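Local coordinates for uncharacterized protein (PDB 4RXV) that is of unknown function in Legionella pneumophila but carries an N-terminal RavJ-family peptidase domain, consistent with a clan CA (papain-like) cysteine peptidase fold, at residues D124-H132 and S197-A208; H139-S149 and F163-W173. All coordinates share one frame; numbering follows the deposited sequence.

Contact 1. Residues D124-H132 and S197-A208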
loop_
_atom_site.group_PDB
_atom_site.type_symbol
_atom_site.label_atom_id
_atom_site.label_comp_id
_atom_site.label_asym_id
_atom_site.label_seq_id
_atom_site.Cartn_x
_atom_site.Cartn_y
_atom_site.Cartn_z
ATOM N N ASP A 124 15.681 1.895 0.574
ATOM C CA ASP A 124 15.173 1.773 -0.782
ATOM C C ASP A 124 13.737 1.239 -0.702
ATOM O O ASP A 124 13.335 0.641 0.304
ATOM C CB ASP A 124 16.053 0.823 -1.604
ATOM C CG ASP A 124 17.485 1.295 -1.735
ATOM O OD1 ASP A 124 17.687 2.461 -2.112
ATOM O OD2 ASP A 124 18.416 0.478 -1.521
ATOM N N VAL A 125 12.953 1.472 -1.761
ATOM C CA VAL A 125 11.552 1.062 -1.803
ATOM C C VAL A 125 11.405 0.019 -2.881
ATOM O O VAL A 125 11.991 0.144 -3.958
ATOM C CB VAL A 125 10.644 2.274 -2.075
ATOM C CG1 VAL A 125 9.192 1.844 -2.199
ATOM C CG2 VAL A 125 10.765 3.284 -0.952
ATOM N N ALA A 126 10.628 -1.018 -2.604
ATOM C CA ALA A 126 10.310 -2.011 -3.618
ATOM C C ALA A 126 8.822 -2.297 -3.584
ATOM O O ALA A 126 8.160 -2.099 -2.560
ATOM C CB ALA A 126 11.094 -3.291 -3.412
ATOM N N VAL A 127 8.299 -2.771 -4.695
ATOM C CA VAL A 127 6.908 -3.238 -4.759
ATOM C C VAL A 127 6.932 -4.645 -5.310
ATOM O O VAL A 127 7.596 -4.911 -6.328
ATOM C CB VAL A 127 6.032 -2.307 -5.624
ATOM C CG1 VAL A 127 4.579 -2.819 -5.663
ATOM C CG2 VAL A 127 6.084 -0.888 -5.096
ATOM N N ILE A 128 6.261 -5.537 -4.620
ATOM C CA ILE A 128 6.289 -6.956 -4.916
ATOM C C ILE A 128 4.883 -7.502 -5.104
ATOM O O ILE A 128 3.910 -7.028 -4.516
ATOM C CB ILE A 128 7.009 -7.767 -3.789
ATOM C CG1 ILE A 128 6.178 -7.814 -2.496
ATOM C CG2 ILE A 128 8.402 -7.192 -3.536
ATOM C CD1 ILE A 128 6.793 -8.687 -1.375
ATOM N N GLY A 129 4.788 -8.512 -5.958
ATOM C CA GLY A 129 3.590 -9.327 -6.044
ATOM C C GLY A 129 3.731 -10.487 -5.101
ATOM O O GLY A 129 4.735 -11.200 -5.088
ATOM N N SER A 130 2.704 -10.679 -4.290
ATOM C CA SER A 130 2.705 -11.676 -3.235
ATOM C C SER A 130 1.363 -12.423 -3.245
ATOM O O SER A 130 0.579 -12.285 -4.184
ATOM C CB SER A 130 3.011 -10.996 -1.897
ATOM O OG SER A 130 3.029 -11.862 -0.778
ATOM N N MET A 131 1.105 -13.242 -2.232
ATOM C CA MET A 131 -0.122 -14.056 -2.188
ATOM C C MET A 131 -0.244 -14.863 -3.476
ATOM O O MET A 131 -1.238 -14.814 -4.198
ATOM C CB MET A 131 -1.359 -13.196 -1.892
ATOM C CG MET A 131 -2.531 -14.014 -1.398
ATOM S SD MET A 131 -3.983 -13.003 -1.063
ATOM C CE MET A 131 -3.432 -12.113 0.365
ATOM N N HIS A 132 0.805 -15.633 -3.724
ATOM C CA HIS A 132 0.892 -16.455 -4.914
ATOM C C HIS A 132 -0.127 -17.555 -4.897
ATOM O O HIS A 132 -0.307 -18.220 -3.887
ATOM C CB HIS A 132 2.279 -17.070 -4.968
ATOM C CG HIS A 132 2.564 -17.813 -6.223
ATOM N ND1 HIS A 132 2.799 -19.167 -6.229
ATOM C CD2 HIS A 132 2.664 -17.402 -7.509
ATOM C CE1 HIS A 132 3.024 -19.565 -7.470
ATOM N NE2 HIS A 132 2.958 -18.511 -8.265
ATOM N N SER A 197 1.602 -16.017 3.612
ATOM C CA SER A 197 1.431 -15.913 2.173
ATOM C C SER A 197 2.406 -14.921 1.557
ATOM O O SER A 197 2.336 -14.661 0.363
ATOM C CB SER A 197 0.011 -15.491 1.840
ATOM O OG SER A 197 -0.240 -14.183 2.281
ATOM N N LEU A 198 3.316 -14.379 2.364
ATOM C CA LEU A 198 4.275 -13.377 1.886
ATOM C C LEU A 198 5.160 -13.932 0.778
ATOM O O LEU A 198 5.321 -13.314 -0.268
ATOM C CB LEU A 198 5.119 -12.894 3.072
ATOM C CG LEU A 198 6.250 -11.900 2.797
ATOM C CD1 LEU A 198 5.733 -10.671 2.105
ATOM C CD2 LEU A 198 6.936 -11.540 4.094
ATOM N N PHE A 199 5.709 -15.115 1.008
ATOM C CA PHE A 199 6.604 -15.777 0.051
ATOM C C PHE A 199 5.915 -17.007 -0.539
ATOM O O PHE A 199 5.146 -17.678 0.164
ATOM C CB PHE A 199 7.905 -16.212 0.731
ATOM C CG PHE A 199 8.621 -15.106 1.429
ATOM C CD1 PHE A 199 9.102 -14.018 0.739
ATOM C CD2 PHE A 199 8.780 -15.144 2.801
ATOM C CE1 PHE A 199 9.730 -12.991 1.398
ATOM C CE2 PHE A 199 9.422 -14.126 3.457
ATOM C CZ PHE A 199 9.913 -13.053 2.754
ATOM N N PRO A 200 6.201 -17.341 -1.812
ATOM C CA PRO A 200 7.114 -16.646 -2.727
ATOM C C PRO A 200 6.481 -15.386 -3.297
ATOM O O PRO A 200 5.252 -15.251 -3.386
ATOM C CB PRO A 200 7.329 -17.670 -3.837
ATOM C CG PRO A 200 6.059 -18.421 -3.868
ATOM C CD PRO A 200 5.657 -18.557 -2.430
ATOM N N ALA A 201 7.343 -14.462 -3.701
ATOM C CA ALA A 201 6.914 -13.190 -4.256
ATOM C C ALA A 201 7.727 -12.869 -5.493
ATOM O O ALA A 201 8.746 -13.514 -5.756
ATOM C CB ALA A 201 7.050 -12.068 -3.204
ATOM N N THR A 202 7.279 -11.886 -6.254
ATOM C CA THR A 202 7.984 -11.405 -7.415
ATOM C C THR A 202 8.214 -9.904 -7.258
ATOM O O THR A 202 7.343 -9.177 -6.817
ATOM C CB THR A 202 7.217 -11.744 -8.721
ATOM O OG1 THR A 202 8.031 -11.377 -9.836
ATOM C CG2 THR A 202 5.864 -11.060 -8.810
ATOM N N VAL A 203 9.377 -9.428 -7.647
ATOM C CA VAL A 203 9.719 -8.037 -7.402
ATOM C C VAL A 203 9.506 -7.204 -8.642
ATOM O O VAL A 203 10.302 -7.274 -9.588
ATOM C CB VAL A 203 11.155 -7.875 -6.882
ATOM C CG1 VAL A 203 11.405 -6.424 -6.515
ATOM C CG2 VAL A 203 11.388 -8.770 -5.673
ATOM N N ASN A 204 8.447 -6.404 -8.652
ATOM C CA ASN A 204 8.056 -5.666 -9.840
ATOM C C ASN A 204 8.676 -4.287 -9.965
ATOM O O ASN A 204 8.727 -3.742 -11.053
ATOM C CB ASN A 204 6.549 -5.589 -9.955
ATOM C CG ASN A 204 5.945 -6.945 -10.252
ATOM O OD1 ASN A 204 5.063 -7.414 -9.538
ATOM N ND2 ASN A 204 6.452 -7.595 -11.277
ATOM N N TYR A 205 9.130 -3.718 -8.861
ATOM C CA TYR A 205 9.758 -2.403 -8.880
ATOM C C TYR A 205 10.780 -2.333 -7.767
ATOM O O TYR A 205 10.496 -2.745 -6.644
ATOM C CB TYR A 205 8.713 -1.287 -8.700
ATOM C CG TYR A 205 9.325 0.099 -8.505
ATOM C CD1 TYR A 205 9.826 0.797 -9.586
ATOM C CD2 TYR A 205 9.428 0.674 -7.252
ATOM C CE1 TYR A 205 10.389 2.056 -9.420
ATOM C CE2 TYR A 205 9.985 1.942 -7.076
ATOM C CZ TYR A 205 10.470 2.618 -8.155
ATOM O OH TYR A 205 11.027 3.858 -7.955
ATOM N N GLN A 206 11.944 -1.778 -8.085
ATOM C CA GLN A 206 12.971 -1.441 -7.096
ATOM C C GLN A 206 13.438 -0.019 -7.350
ATOM O O GLN A 206 14.006 0.278 -8.411
ATOM C CB GLN A 206 14.174 -2.394 -7.163
ATOM C CG GLN A 206 13.795 -3.824 -6.906
ATOM C CD GLN A 206 14.977 -4.776 -6.695
ATOM O OE1 GLN A 206 15.813 -4.579 -5.818
ATOM N NE2 GLN A 206 15.032 -5.834 -7.482
ATOM N N SER A 207 13.247 0.879 -6.388
ATOM C CA SER A 207 13.705 2.254 -6.555
ATOM C C SER A 207 15.211 2.316 -6.772
ATOM O O SER A 207 15.707 3.229 -7.428
ATOM C CB SER A 207 13.291 3.131 -5.379
ATOM O OG SER A 207 13.939 2.766 -4.168
ATOM N N ALA A 208 15.941 1.345 -6.232
ATOM C CA ALA A 208 17.386 1.265 -6.414
ATOM C C ALA A 208 17.794 1.096 -7.877
ATOM O O ALA A 208 18.943 1.364 -8.219
ATOM C CB ALA A 208 17.929 0.106 -5.592
HETATM O O HOH W 1 16.367 3.891 -3.713
HETATM O O HOH W 2 14.869 -0.631 -4.332
HETATM O O HOH W 3 0.567 -11.625 0.927
HETATM O O HOH W 4 3.050 -15.992 -1.927
#
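Ser-197 offers its carbonyl oxygen to the corner of the chain at Met-131: Met-131 N donates to Ser-197 O (3.2 Å). From here the segment leads into 202-206, an outermost strand of a four-stranded antiparallel sheet, paired antiparallel with 124-130 and interrupted by a classic beta bulge. Leu-198 O takes the hydroxyl of Ser-130 (OG to O 2.8 Å), tilted out of the carbonyl plane; Ser-130 OG stands anti to its backbone N (chi1 179°). The Leu-198 and Ile-128 side chains cross at about a right angle, meeting through their CD1 atoms. Pro-200, behind a cis peptide bond, sets CG against the His-132 side chain, and one water ties Pro-200 O and Ser-197 O to His-132 N. Ala-201 CB touches the same Ile-128 CD1 at 3.9 Å. Thr-202 exchanges both backbone hydrogen bonds with Gly-129. Val-203 CG2 packs on Ile-128 CG2, 4.0 Å away. At the bulge Asn-204 and Tyr-205 both face Val-127, whose O accepts Asn-204 N at 2.9 Å and Tyr-205 N at 3.2 Å. Tyr-205 CB rests on Val-127 CB on the sheet face covered by helices 74-84 and 105-114; Tyr-205 OH is hydrogen-bonded to Asp-210. Ser-207 N donates to Val-125 O, and Ser-207 OG receives Val-125 N at 2.9 Å in a nearly straight bond (174°), while a water bridges Ser-207 OG to Asp-124 OD1, itself salt-bridged to Lys-147.

Contact 2. Residues H139-S149 and F163-W173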
loop_
_atom_site.group_PDB
_atom_site.type_symbol
_atom_site.label_atom_id
_atom_site.label_comp_id
_atom_site.label_asym_id
_atom_site.label_seq_id
_atom_site.Cartn_x
_atom_site.Cartn_y
_atom_site.Cartn_z
ATOM N N HIS A 139 -1.761 -10.195 -4.637
ATOM C CA HIS A 139 -1.673 -9.085 -3.686
ATOM C C HIS A 139 -0.320 -8.403 -3.767
ATOM O O HIS A 139 0.695 -9.015 -3.470
ATOM C CB HIS A 139 -1.847 -9.677 -2.306
ATOM C CG HIS A 139 -1.791 -8.686 -1.195
ATOM N ND1 HIS A 139 -2.345 -7.428 -1.280
ATOM C CD2 HIS A 139 -1.268 -8.784 0.046
ATOM C CE1 HIS A 139 -2.151 -6.785 -0.140
ATOM N NE2 HIS A 139 -1.515 -7.593 0.683
ATOM N N ASN A 140 -0.299 -7.130 -4.122
ATOM C CA ASN A 140 0.963 -6.400 -4.122
ATOM C C ASN A 140 1.220 -5.800 -2.749
ATOM O O ASN A 140 0.285 -5.441 -2.019
ATOM C CB ASN A 140 1.006 -5.368 -5.227
ATOM C CG ASN A 140 0.899 -6.019 -6.601
ATOM O OD1 ASN A 140 1.468 -7.077 -6.834
ATOM N ND2 ASN A 140 0.162 -5.410 -7.488
ATOM N N ILE A 141 2.488 -5.735 -2.397
ATOM C CA ILE A 141 2.956 -5.250 -1.104
ATOM C C ILE A 141 4.133 -4.328 -1.339
ATOM O O ILE A 141 4.943 -4.561 -2.233
ATOM C CB ILE A 141 3.403 -6.455 -0.200
ATOM C CG1 ILE A 141 2.188 -7.346 0.101
ATOM C CG2 ILE A 141 4.070 -5.972 1.060
ATOM C CD1 ILE A 141 2.561 -8.643 0.821
ATOM N N THR A 142 4.261 -3.289 -0.528
ATOM C CA THR A 142 5.397 -2.374 -0.574
ATOM C C THR A 142 6.400 -2.761 0.485
ATOM O O THR A 142 6.022 -3.120 1.608
ATOM C CB THR A 142 4.902 -0.938 -0.504
ATOM O OG1 THR A 142 4.215 -0.689 -1.730
ATOM C CG2 THR A 142 6.010 0.087 -0.336
ATOM N N LEU A 143 7.683 -2.680 0.136
ATOM C CA LEU A 143 8.777 -2.949 1.062
ATOM C C LEU A 143 9.674 -1.735 1.213
ATOM O O LEU A 143 9.930 -1.005 0.258
ATOM C CB LEU A 143 9.671 -4.103 0.603
ATOM C CG LEU A 143 8.985 -5.430 0.297
ATOM C CD1 LEU A 143 10.038 -6.421 -0.237
ATOM C CD2 LEU A 143 8.272 -5.973 1.505
ATOM N N LEU A 144 10.167 -1.571 2.429
ATOM C CA LEU A 144 11.313 -0.716 2.732
ATOM C C LEU A 144 12.504 -1.609 3.011
ATOM O O LEU A 144 12.458 -2.415 3.933
ATOM C CB LEU A 144 11.019 0.156 3.951
ATOM C CG LEU A 144 9.933 1.211 3.731
ATOM C CD1 LEU A 144 9.329 1.656 5.057
ATOM C CD2 LEU A 144 10.480 2.397 2.995
ATOM N N VAL A 145 13.541 -1.526 2.180
ATOM C CA VAL A 145 14.726 -2.354 2.380
ATOM C C VAL A 145 15.898 -1.459 2.741
ATOM O O VAL A 145 16.037 -0.375 2.213
ATOM C CB VAL A 145 15.052 -3.240 1.148
ATOM C CG1 VAL A 145 13.916 -4.252 0.913
ATOM C CG2 VAL A 145 15.314 -2.415 -0.094
ATOM N N PRO A 146 16.743 -1.899 3.674
ATOM C CA PRO A 146 17.885 -1.068 4.026
ATOM C C PRO A 146 18.753 -0.789 2.809
ATOM O O PRO A 146 18.921 -1.627 1.934
ATOM C CB PRO A 146 18.615 -1.914 5.070
ATOM C CG PRO A 146 17.537 -2.733 5.690
ATOM C CD PRO A 146 16.628 -3.071 4.559
ATOM N N LYS A 147 19.272 0.428 2.743
ATOM C CA LYS A 147 20.138 0.838 1.649
ATOM C C LYS A 147 21.211 -0.191 1.381
ATOM O O LYS A 147 21.895 -0.613 2.315
ATOM C CB LYS A 147 20.843 2.134 2.040
ATOM C CG LYS A 147 19.990 3.345 1.940
ATOM C CD LYS A 147 19.686 3.651 0.510
ATOM C CE LYS A 147 19.015 4.982 0.392
ATOM N NZ LYS A 147 18.627 5.220 -1.004
ATOM N N GLY A 148 21.407 -0.546 0.110
ATOM C CA GLY A 148 22.444 -1.495 -0.257
ATOM C C GLY A 148 21.830 -2.770 -0.784
ATOM O O GLY A 148 22.448 -3.516 -1.542
ATOM N N SER A 149 20.591 -3.014 -0.392
ATOM C CA SER A 149 19.902 -4.247 -0.776
ATOM C C SER A 149 19.562 -4.315 -2.267
ATOM O O SER A 149 19.191 -3.318 -2.874
ATOM C CB SER A 149 18.602 -4.398 0.020
ATOM O OG SER A 149 18.824 -4.295 1.415
ATOM N N PHE A 163 15.564 -12.260 1.594
ATOM C CA PHE A 163 14.812 -11.115 2.145
ATOM C C PHE A 163 15.724 -10.412 3.167
ATOM O O PHE A 163 16.034 -10.987 4.208
ATOM C CB PHE A 163 13.565 -11.658 2.822
ATOM C CG PHE A 163 12.487 -10.645 3.120
ATOM C CD1 PHE A 163 11.734 -10.081 2.119
ATOM C CD2 PHE A 163 12.149 -10.353 4.427
ATOM C CE1 PHE A 163 10.706 -9.207 2.416
ATOM C CE2 PHE A 163 11.100 -9.484 4.722
ATOM C CZ PHE A 163 10.381 -8.935 3.726
ATOM N N PRO A 164 16.168 -9.174 2.880
ATOM C CA PRO A 164 17.207 -8.574 3.722
ATOM C C PRO A 164 16.805 -8.356 5.168
ATOM O O PRO A 164 15.639 -8.045 5.437
ATOM C CB PRO A 164 17.449 -7.220 3.057
ATOM C CG PRO A 164 17.082 -7.438 1.645
ATOM C CD PRO A 164 15.918 -8.367 1.676
ATOM N N ILE A 165 17.788 -8.478 6.060
ATOM C CA ILE A 165 17.637 -8.087 7.453
ATOM C C ILE A 165 17.200 -6.640 7.489
ATOM O O ILE A 165 17.768 -5.798 6.802
ATOM C CB ILE A 165 18.986 -8.211 8.242
ATOM C CG1 ILE A 165 19.432 -9.665 8.335
ATOM C CG2 ILE A 165 18.865 -7.625 9.651
ATOM C CD1 ILE A 165 20.850 -9.848 8.866
ATOM N N GLY A 166 16.180 -6.342 8.277
ATOM C CA GLY A 166 15.752 -4.970 8.437
ATOM C C GLY A 166 14.668 -4.542 7.458
ATOM O O GLY A 166 14.218 -3.408 7.498
ATOM N N THR A 167 14.214 -5.438 6.595
ATOM C CA THR A 167 13.129 -5.101 5.680
ATOM C C THR A 167 11.840 -4.860 6.458
ATOM O O THR A 167 11.510 -5.590 7.382
ATOM C CB THR A 167 12.922 -6.194 4.644
ATOM O OG1 THR A 167 14.126 -6.347 3.897
ATOM C CG2 THR A 167 11.793 -5.836 3.691
ATOM N N LEU A 168 11.126 -3.806 6.080
ATOM C CA LEU A 168 9.807 -3.507 6.626
ATOM C C LEU A 168 8.726 -3.634 5.553
ATOM O O LEU A 168 8.910 -3.245 4.407
ATOM C CB LEU A 168 9.761 -2.099 7.194
ATOM C CG LEU A 168 10.747 -1.832 8.326
ATOM C CD1 LEU A 168 10.809 -0.348 8.647
ATOM C CD2 LEU A 168 10.366 -2.610 9.586
ATOM N N ILE A 169 7.610 -4.224 5.946
ATOM C CA ILE A 169 6.477 -4.460 5.072
ATOM C C ILE A 169 5.464 -3.328 5.233
ATOM O O ILE A 169 5.208 -2.871 6.365
ATOM C CB ILE A 169 5.849 -5.835 5.422
ATOM C CG1 ILE A 169 6.812 -6.950 4.986
ATOM C CG2 ILE A 169 4.476 -6.041 4.814
ATOM C CD1 ILE A 169 6.669 -8.201 5.803
ATOM N N VAL A 170 4.831 -2.938 4.136
ATOM C CA VAL A 170 3.834 -1.878 4.114
ATOM C C VAL A 170 2.662 -2.370 3.239
ATOM O O VAL A 170 2.793 -2.518 2.027
ATOM C CB VAL A 170 4.414 -0.546 3.614
ATOM C CG1 VAL A 170 3.341 0.520 3.698
ATOM C CG2 VAL A 170 5.658 -0.162 4.425
ATOM N N ASP A 171 1.517 -2.575 3.880
ATOM C CA ASP A 171 0.369 -3.203 3.254
ATOM C C ASP A 171 -0.902 -2.433 3.627
ATOM O O ASP A 171 -1.622 -2.814 4.567
ATOM C CB ASP A 171 0.287 -4.664 3.683
ATOM C CG ASP A 171 -0.756 -5.453 2.910
ATOM O OD1 ASP A 171 -1.609 -4.855 2.198
ATOM O OD2 ASP A 171 -0.717 -6.703 3.019
ATOM N N PRO A 172 -1.206 -1.350 2.905
ATOM C CA PRO A 172 -2.409 -0.583 3.229
ATOM C C PRO A 172 -3.709 -1.373 3.051
ATOM O O PRO A 172 -4.670 -1.147 3.786
ATOM C CB PRO A 172 -2.347 0.599 2.265
ATOM C CG PRO A 172 -1.454 0.142 1.144
ATOM C CD PRO A 172 -0.425 -0.725 1.818
ATOM N N TRP A 173 -3.750 -2.313 2.104
ATOM C CA TRP A 173 -4.929 -3.162 1.955
ATOM C C TRP A 173 -5.237 -3.933 3.226
ATOM O O TRP A 173 -6.407 -4.043 3.603
ATOM C CB TRP A 173 -4.771 -4.082 0.753
ATOM C CG TRP A 173 -5.962 -4.915 0.400
ATOM C CD1 TRP A 173 -7.055 -4.538 -0.339
ATOM C CD2 TRP A 173 -6.146 -6.296 0.699
ATOM N NE1 TRP A 173 -7.888 -5.614 -0.525
ATOM C CE2 TRP A 173 -7.355 -6.704 0.106
ATOM C CE3 TRP A 173 -5.390 -7.235 1.385
ATOM C CZ2 TRP A 173 -7.840 -8.029 0.194
ATOM C CZ3 TRP A 173 -5.867 -8.554 1.483
ATOM C CH2 TRP A 173 -7.079 -8.930 0.881
#
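His-139 and Asp-171 approach from opposite directions and meet in a short His-carboxylate hydrogen bond: His-139 NE2 donates to Asp-171 OD2 over 2.6 Å, nearly straight. The oxygen lies close to the plane of the imidazole, whereas the ring meets OD2 on its syn side but 32° out of the carboxylate plane. With CG anti to the backbone N (chi1 -180°), the imidazole swings from strand 139-146 across to Asp-171, just past strand 168-170. Asp-171 also serves as N-cap of the helix that follows, its OD1 bonding Ala-174 N, so each carboxylate oxygen has a partner: OD2 the imidazole, OD1 the helix N-terminus.

Aromatic contact comes from Trp-173, which places CZ3 over one face of the imidazole, while its CE3 comes 3.6 Å from His-139 CE1. The two rings are oblique, their planes 51° apart.

Backbone pairing is antiparallel: Thr-142 with Val-170 and Leu-144 with Leu-168 are hydrogen-bonded pairs, each with both bonds made, flanking the non-hydrogen-bonded pair Leu-143 with Ile-169.

Apolar packing lines both faces. On one, Ile-141 CG2 meets Ile-169 CG2 at 3.8 Å, and Leu-143 lies alongside Ile-169 while its CD1 reaches Phe-163 CE1 at 3.9 Å. On the other, Leu-144 CD1 touches Val-170 CG2 beside helices 6-14 and 105-114.

Two type II turns, 146-149 and 164-167, sit together at the far end. Pro-146 CG abuts Ile-165 O at 3.3 Å, and Ser-149 OG, bonded back to Pro-146 O, rests against the Pro-164 ring.

The chemistry implies a fixed imidazole: Asp-171 holds NE2 and the backbone O of Cys-102 is hydrogen-bonded to ND1, setting the ring's rotation; the arrangement recalls the His-Asn or His-Asp pair of clan CA peptidases and is consistent with such a site here.

Overall arrangement
Both contacts belong to one antiparallel sheet, ordered 168-170, 136-146, 123-133, 202-206, and their centres lie about 8 Å apart. Contact 1 adds the strand at one border, contact 2 the strand at the other, and the two inner strands join them: Ser-130 N is 2.7 Å from His-139 O, and Ala-126 O is 2.8 Å from Leu-143 N, both probable hydrogen bonds. Along the chain contact 2 is nested inside the loop closed by contact 1. The His-139 and Asp-171 pair of contact 2 is consistent with part of a clan CA peptidase site; contact 1 does not include this pair.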